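N-acetylmuramoyl-l-alanine amidase (Bartonella henselae, PDB 3NE8) is a zinc-binding amidase that probably cleaves the bond between N-acetylmuramic acid and L-alanine in peptidoglycan, consistent with a role in cell-wall remodelling at division. Local coordinates at residues A152-S157 with I220-E225. Numbering follows the deposited sequence.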
loop_
_atom_site.group_PDB
_atom_site.type_symbol
_atom_site.label_atom_id
_atom_site.label_comp_id
_atom_site.label_asym_id
_atom_site.label_seq_id
_atom_site.Cartn_x
_atom_site.Cartn_y
_atom_site.Cartn_z
ATOM N N ALA A 152 5.822 5.935 2.488
ATOM C CA ALA A 152 6.657 6.036 3.683
ATOM C C ALA A 152 7.057 4.646 4.187
ATOM O O ALA A 152 8.222 4.397 4.522
ATOM C CB ALA A 152 5.941 6.827 4.787
ATOM N N ASN A 153 6.076 3.744 4.257
ATOM C CA ASN A 153 6.313 2.377 4.726
ATOM C C ASN A 153 7.324 1.660 3.873
ATOM O O ASN A 153 8.225 0.984 4.387
ATOM C CB ASN A 153 5.017 1.561 4.694
ATOM C CG ASN A 153 4.143 1.810 5.891
ATOM O OD1 ASN A 153 4.589 2.359 6.900
ATOM N ND2 ASN A 153 2.879 1.400 5.794
ATOM N N ASN A 154 7.182 1.799 2.565
ATOM C CA ASN A 154 8.100 1.123 1.672
ATOM C C ASN A 154 9.513 1.680 1.777
ATOM O O ASN A 154 10.483 0.922 1.744
ATOM C CB ASN A 154 7.616 1.169 0.230
ATOM C CG ASN A 154 8.155 0.012 -0.586
ATOM O OD1 ASN A 154 8.228 -1.122 -0.102
ATOM N ND2 ASN A 154 8.537 0.288 -1.822
ATOM N N VAL A 155 9.626 2.996 1.909
ATOM C CA VAL A 155 10.938 3.612 2.036
ATOM C C VAL A 155 11.670 3.067 3.256
ATOM O O VAL A 155 12.828 2.666 3.165
ATOM C CB VAL A 155 10.835 5.145 2.113
ATOM C CG1 VAL A 155 12.151 5.738 2.571
ATOM C CG2 VAL A 155 10.441 5.730 0.751
ATOM N N VAL A 156 10.980 3.036 4.388
ATOM C CA VAL A 156 11.553 2.500 5.614
ATOM C C VAL A 156 11.973 1.042 5.435
ATOM O O VAL A 156 13.079 0.663 5.808
ATOM C CB VAL A 156 10.556 2.619 6.781
ATOM C CG1 VAL A 156 10.990 1.739 7.949
ATOM C CG2 VAL A 156 10.401 4.076 7.197
ATOM N N SER A 157 11.095 0.237 4.848
ATOM C CA SER A 157 11.392 -1.178 4.623
ATOM C C SER A 157 12.674 -1.359 3.808
ATOM O O SER A 157 13.538 -2.157 4.161
ATOM C CB SER A 157 10.218 -1.850 3.906
ATOM O OG SER A 157 10.487 -3.222 3.658
ATOM N N ILE A 220 10.721 4.130 -4.982
ATOM C CA ILE A 220 9.894 4.866 -5.931
ATOM C C ILE A 220 9.445 3.984 -7.089
ATOM O O ILE A 220 8.273 4.013 -7.491
ATOM C CB ILE A 220 10.612 6.135 -6.439
ATOM C CG1 ILE A 220 10.744 7.140 -5.291
ATOM C CG2 ILE A 220 9.861 6.733 -7.631
ATOM C CD1 ILE A 220 11.673 8.305 -5.604
ATOM N N ARG A 221 10.343 3.179 -7.633
ATOM C CA ARG A 221 9.980 2.248 -8.698
ATOM C C ARG A 221 8.889 1.272 -8.249
ATOM O O ARG A 221 7.948 0.978 -8.994
ATOM C CB ARG A 221 11.214 1.482 -9.177
ATOM C CG ARG A 221 12.324 2.381 -9.706
ATOM C CD ARG A 221 12.165 2.678 -11.191
ATOM N NE ARG A 221 10.932 3.397 -11.493
ATOM C CZ ARG A 221 10.093 3.058 -12.467
ATOM N NH1 ARG A 221 10.356 2.010 -13.236
ATOM N NH2 ARG A 221 8.995 3.770 -12.676
ATOM N N GLN A 222 9.011 0.761 -7.026
ATOM C CA GLN A 222 7.998 -0.156 -6.501
ATOM C C GLN A 222 6.661 0.560 -6.331
ATOM O O GLN A 222 5.605 0.017 -6.644
ATOM C CB GLN A 222 8.459 -0.733 -5.168
ATOM C CG GLN A 222 9.606 -1.722 -5.287
ATOM C CD GLN A 222 9.963 -2.330 -3.954
ATOM O OE1 GLN A 222 9.963 -1.649 -2.930
ATOM N NE2 GLN A 222 10.262 -3.629 -3.954
ATOM N N PHE A 223 6.708 1.789 -5.846
ATOM C CA PHE A 223 5.507 2.590 -5.672
ATOM C C PHE A 223 4.840 2.891 -7.017
ATOM O O PHE A 223 3.613 2.819 -7.138
ATOM C CB PHE A 223 5.892 3.871 -4.935
ATOM C CG PHE A 223 4.739 4.762 -4.569
ATOM C CD1 PHE A 223 3.798 4.362 -3.628
ATOM C CD2 PHE A 223 4.641 6.031 -5.118
ATOM C CE1 PHE A 223 2.765 5.212 -3.259
ATOM C CE2 PHE A 223 3.611 6.883 -4.761
ATOM C CZ PHE A 223 2.666 6.471 -3.827
ATOM N N ALA A 224 5.648 3.193 -8.032
ATOM C CA ALA A 224 5.127 3.438 -9.373
ATOM C C ALA A 224 4.417 2.195 -9.905
ATOM O O ALA A 224 3.332 2.281 -10.488
ATOM C CB ALA A 224 6.253 3.833 -10.308
ATOM N N GLU A 225 5.032 1.035 -9.729
ATOM C CA GLU A 225 4.432 -0.189 -10.240
ATOM C C GLU A 225 3.091 -0.455 -9.567
ATOM O O GLU A 225 2.137 -0.878 -10.227
ATOM C CB GLU A 225 5.384 -1.372 -10.076
ATOM C CG GLU A 225 6.598 -1.289 -10.989
ATOM C CD GLU A 225 7.680 -2.296 -10.643
ATOM O OE1 GLU A 225 7.525 -3.027 -9.643
ATOM O OE2 GLU A 225 8.693 -2.348 -11.372
#
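Asn154 and Gln222 join helices 135-161 and 206-227 through one side-chain amide-to-amide hydrogen bond. The contact between segments 152-157 and 220-225 is small: their closest CA atoms, those of Asn154 and Phe223, are 7.9 Å apart, the two together bury just 108 Å², and Asn154 with Gln222 is the one residue pair within 4.5 Å. Tracing Gln222 outward shows how the pair meets. Its CB, directed at the other helix, lies 3.5 Å from Asn154 ND2. CG stands beside the backbone N and the chain runs extended beyond it, across the end of the asparagine amide; CG itself is 4.1 Å from Asn154 ND2. At CD the distance to Asn154 ND2 is 3.7 Å, and OE1 comes nearest, accepting a hydrogen bond from Asn154 ND2 at 2.6 Å. The N-H...O angle of 158° is fairly straight. Asn154 donates close to its own amide plane, whereas its nitrogen is tilted 24° from the carbonyl plane of Gln222. The side chains cross at about a right angle, yet their amide planes differ by a modest 28°. The other amide oxygen, Asn154 OD1, is 3.4 Å from Gln222 OE1; both are acceptors, so this proximity adds no bond. Asn158 ND2, one helical turn beyond Asn154, also donates to Gln222 OE1, giving that oxygen two donors from the same helix. This polar link lies at the surface, with a glycerol molecule, probably from the crystallisation liquor, near Gln222. Beneath it the helices meet through apolar groups: Ile220 touches Phe151, and Phe223 packs against Phe147 and Phe151. Both helices also rest on the mixed sheet of this amidase domain, Val155 against Val96 of strand 94-99 and Ile220 against Leu77 and Ile79 of strand 77-82.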